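Local atomic coordinates of metazoan TIR-STING fusion (Crassostrea gigas, PDB entry 6WT6), a protein that joins a TIR domain to a STING ligand-binding domain in a single polypeptide and so belongs to the STING family of animal proteins. Residues Arg227-Asp232 against Thr261-Thr266; Lys238-Leu243 against Asp272-Gly277; Thr266-Glu271 against Met342-Cys347. All coordinates share one frame; numbering follows the deposited sequence.

Contact 1 of 3, residues Arg227-Asp232 against Thr261-Thr266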
loop_
_atom_site.group_PDB
_atom_site.type_symbol
_atom_site.label_atom_id
_atom_site.label_comp_id
_atom_site.label_asym_id
_atom_site.label_seq_id
_atom_site.Cartn_x
_atom_site.Cartn_y
_atom_site.Cartn_z
ATOM N N ARG A 227 -10.485 7.727 -17.209
ATOM C CA ARG A 227 -10.799 8.871 -18.045
ATOM C C ARG A 227 -11.397 9.982 -17.187
ATOM O O ARG A 227 -11.760 9.775 -16.028
ATOM C CB ARG A 227 -11.751 8.449 -19.170
ATOM C CG ARG A 227 -11.262 7.198 -19.907
ATOM C CD ARG A 227 -12.119 6.828 -21.095
ATOM N NE ARG A 227 -11.865 7.708 -22.229
ATOM C CZ ARG A 227 -12.322 7.494 -23.457
ATOM N NH1 ARG A 227 -13.058 6.422 -23.719
ATOM N NH2 ARG A 227 -12.041 8.355 -24.425
ATOM N N ASP A 228 -11.471 11.187 -17.764
ATOM C CA ASP A 228 -11.980 12.325 -17.003
ATOM C C ASP A 228 -13.427 12.115 -16.586
ATOM O O ASP A 228 -13.841 12.583 -15.519
ATOM C CB ASP A 228 -11.846 13.614 -17.816
ATOM C CG ASP A 228 -10.442 14.190 -17.778
ATOM O OD1 ASP A 228 -9.769 14.081 -16.727
ATOM O OD2 ASP A 228 -10.012 14.756 -18.804
ATOM N N SER A 229 -14.205 11.415 -17.406
ATOM C CA SER A 229 -15.596 11.118 -17.104
ATOM C C SER A 229 -15.935 9.763 -17.703
ATOM O O SER A 229 -15.460 9.430 -18.791
ATOM C CB SER A 229 -16.526 12.202 -17.665
ATOM O OG SER A 229 -17.881 11.811 -17.573
ATOM N N ILE A 230 -16.747 8.980 -16.987
ATOM C CA ILE A 230 -17.180 7.694 -17.529
ATOM C C ILE A 230 -18.006 7.899 -18.787
ATOM O O ILE A 230 -18.064 7.015 -19.652
ATOM C CB ILE A 230 -17.955 6.893 -16.465
ATOM C CG1 ILE A 230 -18.224 5.468 -16.947
ATOM C CG2 ILE A 230 -19.261 7.583 -16.119
ATOM C CD1 ILE A 230 -16.972 4.619 -17.081
ATOM N N ALA A 231 -18.632 9.071 -18.926
ATOM C CA ALA A 231 -19.368 9.422 -20.131
ATOM C C ALA A 231 -18.464 9.565 -21.350
ATOM O O ALA A 231 -18.973 9.576 -22.477
ATOM C CB ALA A 231 -20.156 10.714 -19.900
ATOM N N ASP A 232 -17.148 9.672 -21.158
ATOM C CA ASP A 232 -16.217 9.678 -22.280
ATOM C C ASP A 232 -16.138 8.331 -22.983
ATOM O O ASP A 232 -15.489 8.236 -24.030
ATOM C CB ASP A 232 -14.821 10.090 -21.811
ATOM C CG ASP A 232 -14.753 11.545 -21.406
ATOM O OD1 ASP A 232 -15.561 12.337 -21.932
ATOM O OD2 ASP A 232 -13.896 11.899 -20.567
ATOM N N THR A 261 -21.378 12.559 -9.433
ATOM C CA THR A 261 -22.057 12.865 -10.685
ATOM C C THR A 261 -23.128 11.830 -11.020
ATOM O O THR A 261 -22.964 10.634 -10.764
ATOM C CB THR A 261 -21.036 12.952 -11.818
ATOM O OG1 THR A 261 -20.002 13.869 -11.444
ATOM C CG2 THR A 261 -21.688 13.452 -13.091
ATOM N N ILE A 262 -24.229 12.306 -11.604
ATOM C CA ILE A 262 -25.334 11.460 -12.037
ATOM C C ILE A 262 -25.308 11.360 -13.554
ATOM O O ILE A 262 -25.185 12.375 -14.252
ATOM C CB ILE A 262 -26.687 12.003 -11.552
ATOM C CG1 ILE A 262 -26.646 12.257 -10.042
ATOM C CG2 ILE A 262 -27.797 11.022 -11.896
ATOM C CD1 ILE A 262 -26.354 11.018 -9.233
ATOM N N TYR A 263 -25.425 10.143 -14.063
ATOM C CA TYR A 263 -25.486 9.901 -15.493
ATOM C C TYR A 263 -26.774 9.169 -15.834
ATOM O O TYR A 263 -27.454 8.617 -14.962
ATOM C CB TYR A 263 -24.284 9.087 -15.984
ATOM C CG TYR A 263 -22.945 9.746 -15.749
ATOM C CD1 TYR A 263 -22.394 10.599 -16.695
ATOM C CD2 TYR A 263 -22.226 9.507 -14.584
ATOM C CE1 TYR A 263 -21.171 11.199 -16.490
ATOM C CE2 TYR A 263 -20.997 10.105 -14.371
ATOM C CZ TYR A 263 -20.475 10.948 -15.330
ATOM O OH TYR A 263 -19.256 11.550 -15.131
ATOM N N SER A 264 -27.101 9.177 -17.122
ATOM C CA SER A 264 -28.223 8.431 -17.664
ATOM C C SER A 264 -27.725 7.468 -18.732
ATOM O O SER A 264 -26.709 7.714 -19.393
ATOM C CB SER A 264 -29.278 9.366 -18.264
ATOM O OG SER A 264 -30.497 8.684 -18.491
ATOM N N VAL A 265 -28.458 6.375 -18.908
ATOM C CA VAL A 265 -28.102 5.357 -19.887
ATOM C C VAL A 265 -29.387 4.697 -20.372
ATOM O O VAL A 265 -30.316 4.468 -19.591
ATOM C CB VAL A 265 -27.100 4.346 -19.285
ATOM C CG1 VAL A 265 -27.663 3.698 -18.032
ATOM C CG2 VAL A 265 -26.728 3.306 -20.287
ATOM N N THR A 266 -29.451 4.417 -21.673
ATOM C CA THR A 266 -30.657 3.915 -22.324
ATOM C C THR A 266 -30.491 2.437 -22.656
ATOM O O THR A 266 -29.482 2.041 -23.251
ATOM C CB THR A 266 -30.953 4.705 -23.602
ATOM O OG1 THR A 266 -31.053 6.102 -23.295
ATOM C CG2 THR A 266 -32.253 4.245 -24.221
#
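Ile230 lays its CG2 methyl over one face of the Tyr263 ring. The methyl carbon lies 3.7 Å from the ring centroid and 20° off the ring normal. This is a CH-pi contact, displaced toward the rim on the CE2 side, and Ile230 CG2 comes within 3.5 Å of Tyr263 CE2. The CG1 branch of Ile230 is anti to its own backbone N (chi1 -171°). That turns CG2, and not the longer arm, onto the tyrosine. Ala231 CB approaches the ring obliquely and lies 3.6 Å from Tyr263 CE1. The phenol end is polar. Ser229 OG and Tyr263 OH form a hydrogen bond of 2.8 Å, and either hydroxyl could donate. Ser229 OG also accepts from the backbone N of Ala231 at 3.1 Å, which makes an ST turn. Asp232 N bonds back to Ser229 O as the chain enters its 3-10 segment. Tyr263 stands on strand 260-266 of the mixed sheet in the STING domain. His239 of the adjacent strand also meets its ring. The contact thus attaches the loop between strands 212-221 and 238-243 to this sheet. The buried tyrosine has apolar contacts along its ring and a polar partner at its hydroxyl. The turn bond to Ala231 N helps fix the position of the serine oxygen that serves as this partner.

Contact 2 of 3, residues Lys238-Leu243 against Asp272-Gly277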
loop_
_atom_site.group_PDB
_atom_site.type_symbol
_atom_site.label_atom_id
_atom_site.label_comp_id
_atom_site.label_asym_id
_atom_site.label_seq_id
_atom_site.Cartn_x
_atom_site.Cartn_y
_atom_site.Cartn_z
ATOM N N LYS A 238 -25.139 10.194 -20.643
ATOM C CA LYS A 238 -25.439 11.618 -20.563
ATOM C C LYS A 238 -25.282 12.136 -19.140
ATOM O O LYS A 238 -25.815 11.544 -18.195
ATOM C CB LYS A 238 -26.858 11.905 -21.060
ATOM C CG LYS A 238 -27.117 11.500 -22.501
ATOM C CD LYS A 238 -28.480 11.997 -22.957
ATOM C CE LYS A 238 -28.821 11.520 -24.364
ATOM N NZ LYS A 238 -30.092 12.128 -24.856
ATOM N N HIS A 239 -24.568 13.251 -18.997
ATOM C CA HIS A 239 -24.509 13.954 -17.723
ATOM C C HIS A 239 -25.900 14.432 -17.324
ATOM O O HIS A 239 -26.616 15.031 -18.132
ATOM C CB HIS A 239 -23.552 15.142 -17.822
ATOM C CG HIS A 239 -22.167 14.856 -17.335
ATOM N ND1 HIS A 239 -21.168 14.377 -18.156
ATOM C CD2 HIS A 239 -21.610 14.992 -16.107
ATOM C CE1 HIS A 239 -20.058 14.227 -17.454
ATOM N NE2 HIS A 239 -20.301 14.590 -16.207
ATOM N N ARG A 240 -26.284 14.173 -16.068
ATOM C CA ARG A 240 -27.612 14.527 -15.578
ATOM C C ARG A 240 -27.557 15.328 -14.283
ATOM O O ARG A 240 -28.556 15.391 -13.558
ATOM C CB ARG A 240 -28.468 13.276 -15.366
ATOM C CG ARG A 240 -28.769 12.490 -16.629
ATOM C CD ARG A 240 -29.559 13.306 -17.645
ATOM N NE ARG A 240 -30.011 12.474 -18.760
ATOM C CZ ARG A 240 -30.676 12.926 -19.820
ATOM N NH1 ARG A 240 -30.972 14.212 -19.929
ATOM N NH2 ARG A 240 -31.043 12.086 -20.777
ATOM N N GLY A 241 -26.422 15.937 -13.966
ATOM C CA GLY A 241 -26.307 16.665 -12.723
ATOM C C GLY A 241 -25.403 15.969 -11.730
ATOM O O GLY A 241 -24.492 15.230 -12.117
ATOM N N HIS A 242 -25.653 16.190 -10.440
ATOM C CA HIS A 242 -24.766 15.663 -9.412
ATOM C C HIS A 242 -25.503 15.569 -8.084
ATOM O O HIS A 242 -26.621 16.065 -7.927
ATOM C CB HIS A 242 -23.511 16.530 -9.284
ATOM C CG HIS A 242 -23.794 17.999 -9.279
ATOM N ND1 HIS A 242 -24.460 18.625 -8.246
ATOM C CD2 HIS A 242 -23.504 18.967 -10.181
ATOM C CE1 HIS A 242 -24.564 19.915 -8.510
ATOM N NE2 HIS A 242 -23.992 20.149 -9.678
ATOM N N LEU A 243 -24.846 14.898 -7.122
ATOM C CA LEU A 243 -25.269 14.772 -5.734
ATOM C C LEU A 243 -24.512 15.772 -4.879
ATOM O O LEU A 243 -23.284 15.878 -5.015
ATOM C CB LEU A 243 -25.006 13.362 -5.211
ATOM C CG LEU A 243 -25.807 12.180 -5.755
ATOM C CD1 LEU A 243 -25.271 10.889 -5.160
ATOM C CD2 LEU A 243 -27.284 12.338 -5.446
ATOM N N ASP A 272 -34.689 5.040 -19.928
ATOM C CA ASP A 272 -33.513 5.666 -19.339
ATOM C C ASP A 272 -33.314 5.145 -17.925
ATOM O O ASP A 272 -34.267 5.075 -17.138
ATOM C CB ASP A 272 -33.644 7.191 -19.321
ATOM C CG ASP A 272 -33.669 7.789 -20.714
ATOM O OD1 ASP A 272 -33.300 7.076 -21.662
ATOM O OD2 ASP A 272 -34.110 8.954 -20.862
ATOM N N TYR A 273 -32.073 4.782 -17.608
ATOM C CA TYR A 273 -31.684 4.355 -16.274
ATOM C C TYR A 273 -30.625 5.309 -15.748
ATOM O O TYR A 273 -29.689 5.665 -16.473
ATOM C CB TYR A 273 -31.164 2.917 -16.293
ATOM C CG TYR A 273 -32.267 1.887 -16.336
ATOM C CD1 TYR A 273 -32.851 1.513 -17.541
ATOM C CD2 TYR A 273 -32.742 1.301 -15.168
ATOM C CE1 TYR A 273 -33.870 0.573 -17.583
ATOM C CE2 TYR A 273 -33.760 0.362 -15.199
ATOM C CZ TYR A 273 -34.319 0.002 -16.410
ATOM O OH TYR A 273 -35.332 -0.933 -16.444
ATOM N N PHE A 274 -30.783 5.725 -14.495
ATOM C CA PHE A 274 -29.920 6.715 -13.874
ATOM C C PHE A 274 -29.001 6.059 -12.851
ATOM O O PHE A 274 -29.361 5.073 -12.200
ATOM C CB PHE A 274 -30.746 7.811 -13.190
ATOM C CG PHE A 274 -31.535 8.670 -14.140
ATOM C CD1 PHE A 274 -32.780 8.264 -14.590
ATOM C CD2 PHE A 274 -31.040 9.894 -14.565
ATOM C CE1 PHE A 274 -33.517 9.054 -15.458
ATOM C CE2 PHE A 274 -31.774 10.693 -15.433
ATOM C CZ PHE A 274 -33.014 10.269 -15.880
ATOM N N PHE A 275 -27.804 6.621 -12.707
ATOM C CA PHE A 275 -26.865 6.085 -11.737
ATOM C C PHE A 275 -25.869 7.163 -11.341
ATOM O O PHE A 275 -25.496 8.014 -12.154
ATOM C CB PHE A 275 -26.127 4.859 -12.293
ATOM C CG PHE A 275 -25.269 5.148 -13.501
ATOM C CD1 PHE A 275 -25.826 5.224 -14.773
ATOM C CD2 PHE A 275 -23.901 5.324 -13.367
ATOM C CE1 PHE A 275 -25.033 5.480 -15.882
ATOM C CE2 PHE A 275 -23.102 5.578 -14.474
ATOM C CZ PHE A 275 -23.670 5.655 -15.732
ATOM N N ALA A 276 -25.461 7.124 -10.074
ATOM C CA ALA A 276 -24.271 7.843 -9.649
ATOM C C ALA A 276 -23.060 6.968 -9.928
ATOM O O ALA A 276 -23.033 5.795 -9.545
ATOM C CB ALA A 276 -24.345 8.198 -8.167
ATOM N N GLY A 277 -22.069 7.520 -10.606
ATOM C CA GLY A 277 -20.934 6.721 -11.027
ATOM C C GLY A 277 -19.671 7.542 -11.157
ATOM O O GLY A 277 -19.708 8.745 -11.441
#
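Arg240 and Phe274 cross at about a right angle. The aliphatic part of the arginine passes the CE2 corner of the ring, and Arg240 CG lies 3.7 Å from Phe274 CE2. The approach is oblique to the ring. Arg240 CD is a little farther, at 4.1 Å from the same CE2 atom. The arginine chain bends at chi2 (-62°), which carries the guanidinium away from the ring toward Asp272. The guanidinium and ring planes are 48° apart, so the two groups do not stack. Arg240 NH2 lies 4.4 Å from Asp272 OD2. That oxygen is well out of the guanidinium plane, and any attraction is probably one of charge alone. The other oxygen, Asp272 OD1, is hydrogen-bonded to Thr266. A second, apolar touch joins Leu243 CD1 to Ala276 CB at 4.1 Å. The two strand segments run at 47° to each other, with axes 8.6 Å apart at closest. They are not sheet neighbours, because strand 260-266 lies between them and pairs antiparallel with each. The contact therefore bridges over that middle strand in the STING domain, where Ile262 touches Ala276 and Ser264 touches both Arg240 and Asp272. Helix 176-204 packs against Leu243, while helix 341-356 meets Tyr273 and Phe275.

Contact 3 of 3, residues Thr266-Glu271 against Met342-Cys347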
loop_
_atom_site.group_PDB
_atom_site.type_symbol
_atom_site.label_atom_id
_atom_site.label_comp_id
_atom_site.label_asym_id
_atom_site.label_seq_id
_atom_site.Cartn_x
_atom_site.Cartn_y
_atom_site.Cartn_z
ATOM N N THR A 266 -29.451 4.417 -21.673
ATOM C CA THR A 266 -30.657 3.915 -22.324
ATOM C C THR A 266 -30.491 2.437 -22.656
ATOM O O THR A 266 -29.482 2.041 -23.251
ATOM C CB THR A 266 -30.953 4.705 -23.602
ATOM O OG1 THR A 266 -31.053 6.102 -23.295
ATOM C CG2 THR A 266 -32.253 4.245 -24.221
ATOM N N ASP A 267 -31.479 1.627 -22.277
ATOM C CA ASP A 267 -31.436 0.196 -22.547
ATOM C C ASP A 267 -32.069 -0.067 -23.917
ATOM O O ASP A 267 -32.232 0.856 -24.720
ATOM C CB ASP A 267 -32.107 -0.573 -21.403
ATOM C CG ASP A 267 -33.609 -0.352 -21.341
ATOM O OD1 ASP A 267 -34.093 0.671 -21.865
ATOM O OD2 ASP A 267 -34.307 -1.209 -20.755
ATOM N N ASP A 268 -32.442 -1.318 -24.201
ATOM C CA ASP A 268 -32.951 -1.643 -25.532
ATOM C C ASP A 268 -34.351 -1.088 -25.769
ATOM O O ASP A 268 -34.711 -0.804 -26.915
ATOM C CB ASP A 268 -32.950 -3.153 -25.748
ATOM C CG ASP A 268 -31.571 -3.760 -25.609
ATOM O OD1 ASP A 268 -30.565 -3.042 -25.797
ATOM O OD2 ASP A 268 -31.494 -4.966 -25.318
ATOM N N ASN A 269 -35.148 -0.926 -24.716
ATOM C CA ASN A 269 -36.522 -0.456 -24.837
ATOM C C ASN A 269 -36.640 1.064 -24.832
ATOM O O ASN A 269 -37.760 1.583 -24.776
ATOM C CB ASN A 269 -37.380 -1.029 -23.706
ATOM C CG ASN A 269 -37.400 -2.541 -23.698
ATOM O OD1 ASN A 269 -36.481 -3.182 -23.189
ATOM N ND2 ASN A 269 -38.457 -3.121 -24.256
ATOM N N GLY A 270 -35.526 1.786 -24.880
ATOM C CA GLY A 270 -35.570 3.225 -24.751
ATOM C C GLY A 270 -35.739 3.730 -23.335
ATOM O O GLY A 270 -35.785 4.951 -23.133
ATOM N N GLU A 271 -35.840 2.836 -22.353
ATOM C CA GLU A 271 -35.955 3.251 -20.960
ATOM C C GLU A 271 -34.636 3.825 -20.465
ATOM O O GLU A 271 -33.588 3.179 -20.561
ATOM C CB GLU A 271 -36.365 2.068 -20.088
ATOM C CG GLU A 271 -37.708 1.487 -20.446
ATOM C CD GLU A 271 -38.853 2.364 -19.996
ATOM O OE1 GLU A 271 -38.775 2.938 -18.886
ATOM O OE2 GLU A 271 -39.833 2.481 -20.759
ATOM N N MET A 342 -20.577 0.039 -23.524
ATOM C CA MET A 342 -20.560 0.515 -22.143
ATOM C C MET A 342 -21.975 0.799 -21.641
ATOM O O MET A 342 -22.297 0.432 -20.504
ATOM C CB MET A 342 -19.671 1.754 -21.997
ATOM C CG MET A 342 -19.541 2.255 -20.570
ATOM S SD MET A 342 -18.588 1.129 -19.535
ATOM C CE MET A 342 -17.068 1.063 -20.474
ATOM N N PRO A 343 -22.849 1.444 -22.427
ATOM C CA PRO A 343 -24.251 1.563 -21.987
ATOM C C PRO A 343 -24.917 0.240 -21.636
ATOM O O PRO A 343 -25.649 0.174 -20.639
ATOM C CB PRO A 343 -24.925 2.239 -23.186
ATOM C CG PRO A 343 -23.866 3.109 -23.731
ATOM C CD PRO A 343 -22.593 2.310 -23.598
ATOM N N ARG A 344 -24.693 -0.816 -22.424
ATOM C CA ARG A 344 -25.340 -2.091 -22.128
ATOM C C ARG A 344 -24.777 -2.726 -20.865
ATOM O O ARG A 344 -25.510 -3.395 -20.127
ATOM C CB ARG A 344 -25.202 -3.050 -23.310
ATOM C CG ARG A 344 -25.917 -4.378 -23.107
ATOM C CD ARG A 344 -26.003 -5.180 -24.398
ATOM N NE ARG A 344 -26.803 -4.504 -25.416
ATOM C CZ ARG A 344 -26.294 -3.856 -26.460
ATOM N NH1 ARG A 344 -24.979 -3.798 -26.632
ATOM N NH2 ARG A 344 -27.101 -3.269 -27.334
ATOM N N LEU A 345 -23.486 -2.531 -20.601
ATOM C CA LEU A 345 -22.897 -3.059 -19.378
ATOM C C LEU A 345 -23.492 -2.385 -18.147
ATOM O O LEU A 345 -23.840 -3.054 -17.168
ATOM C CB LEU A 345 -21.381 -2.879 -19.416
ATOM C CG LEU A 345 -20.683 -3.108 -18.075
ATOM C CD1 LEU A 345 -20.838 -4.558 -17.640
ATOM C CD2 LEU A 345 -19.220 -2.714 -18.164
ATOM N N ILE A 346 -23.629 -1.057 -18.185
ATOM C CA ILE A 346 -24.122 -0.323 -17.021
ATOM C C ILE A 346 -25.595 -0.634 -16.769
ATOM O O ILE A 346 -26.008 -0.833 -15.620
ATOM C CB ILE A 346 -23.885 1.187 -17.196
ATOM C CG1 ILE A 346 -22.393 1.483 -17.352
ATOM C CG2 ILE A 346 -24.454 1.954 -16.009
ATOM C CD1 ILE A 346 -22.081 2.950 -17.612
ATOM N N CYS A 347 -26.409 -0.673 -17.831
ATOM C CA CYS A 347 -27.817 -1.041 -17.681
ATOM C C CYS A 347 -27.962 -2.419 -17.055
ATOM O O CYS A 347 -28.864 -2.650 -16.243
ATOM C CB CYS A 347 -28.529 -1.007 -19.033
ATOM S SG CYS A 347 -28.940 0.632 -19.640
HETATM O O HOH W 1 -29.710 -1.306 -27.310
#
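Asp268 meets Arg344 at the surface through a long salt bridge, with one water between them. From Asp268 CB the side chain leads to CG, which is anti to the carbonyl carbon (chi1 -59°), and this swings OD1 toward helix 341-356. At the tip, Asp268 OD1 lies 3.8 Å from Arg344 NH2. The same Asp268 OD1 is 4.1 Å from Arg344 NE. It meets the guanidinium at the edge, near its plane, although the two flat groups are turned 44° apart. The water lies 2.5 Å from Asp268 OD1, which is doubtfully short, and it accepts a weak bond from Arg344 NH2 at 3.3 Å. The aspartate belongs to a type I beta turn, Asp267 to Gly270, in the hairpin connection between strands 260-266 and 272-279. Asp267 N bonds to Glu271 O, closing the loop round the turn. Farther along the helix, Cys347 points its thiol at the start of the turn. Cys347 SG lies 3.8 Å from Asp267 CB and the same distance from Thr266 C. The carboxylate of Asp267 is turned to other partners: Asp267 OD2 makes a salt bridge with Lys351, one helical turn beyond Cys347, and Asp267 OD1 accepts a weak bond from Glu271 N.

From the N terminus the chain passes through the TIR domain before it reaches any of the three contacts, which all lie in the STING domain. Contact 1 opens in the loop after strand 212-221 and closes on strand 260-266. Contact 2 opens on strand 238-243, before contact 1 has closed, and closes on strand 272-279, so the two cross. Contact 3 starts at Thr266, where contact 1 ends, and closes on helix 341-356. Contact 2 closes in between, so it crosses contact 3 as well. Val265 packs on Pro343 and Cys347, and Phe275 packs on Ile346. Together the contacts tie a loop, three successive strands and the late helix into one unit.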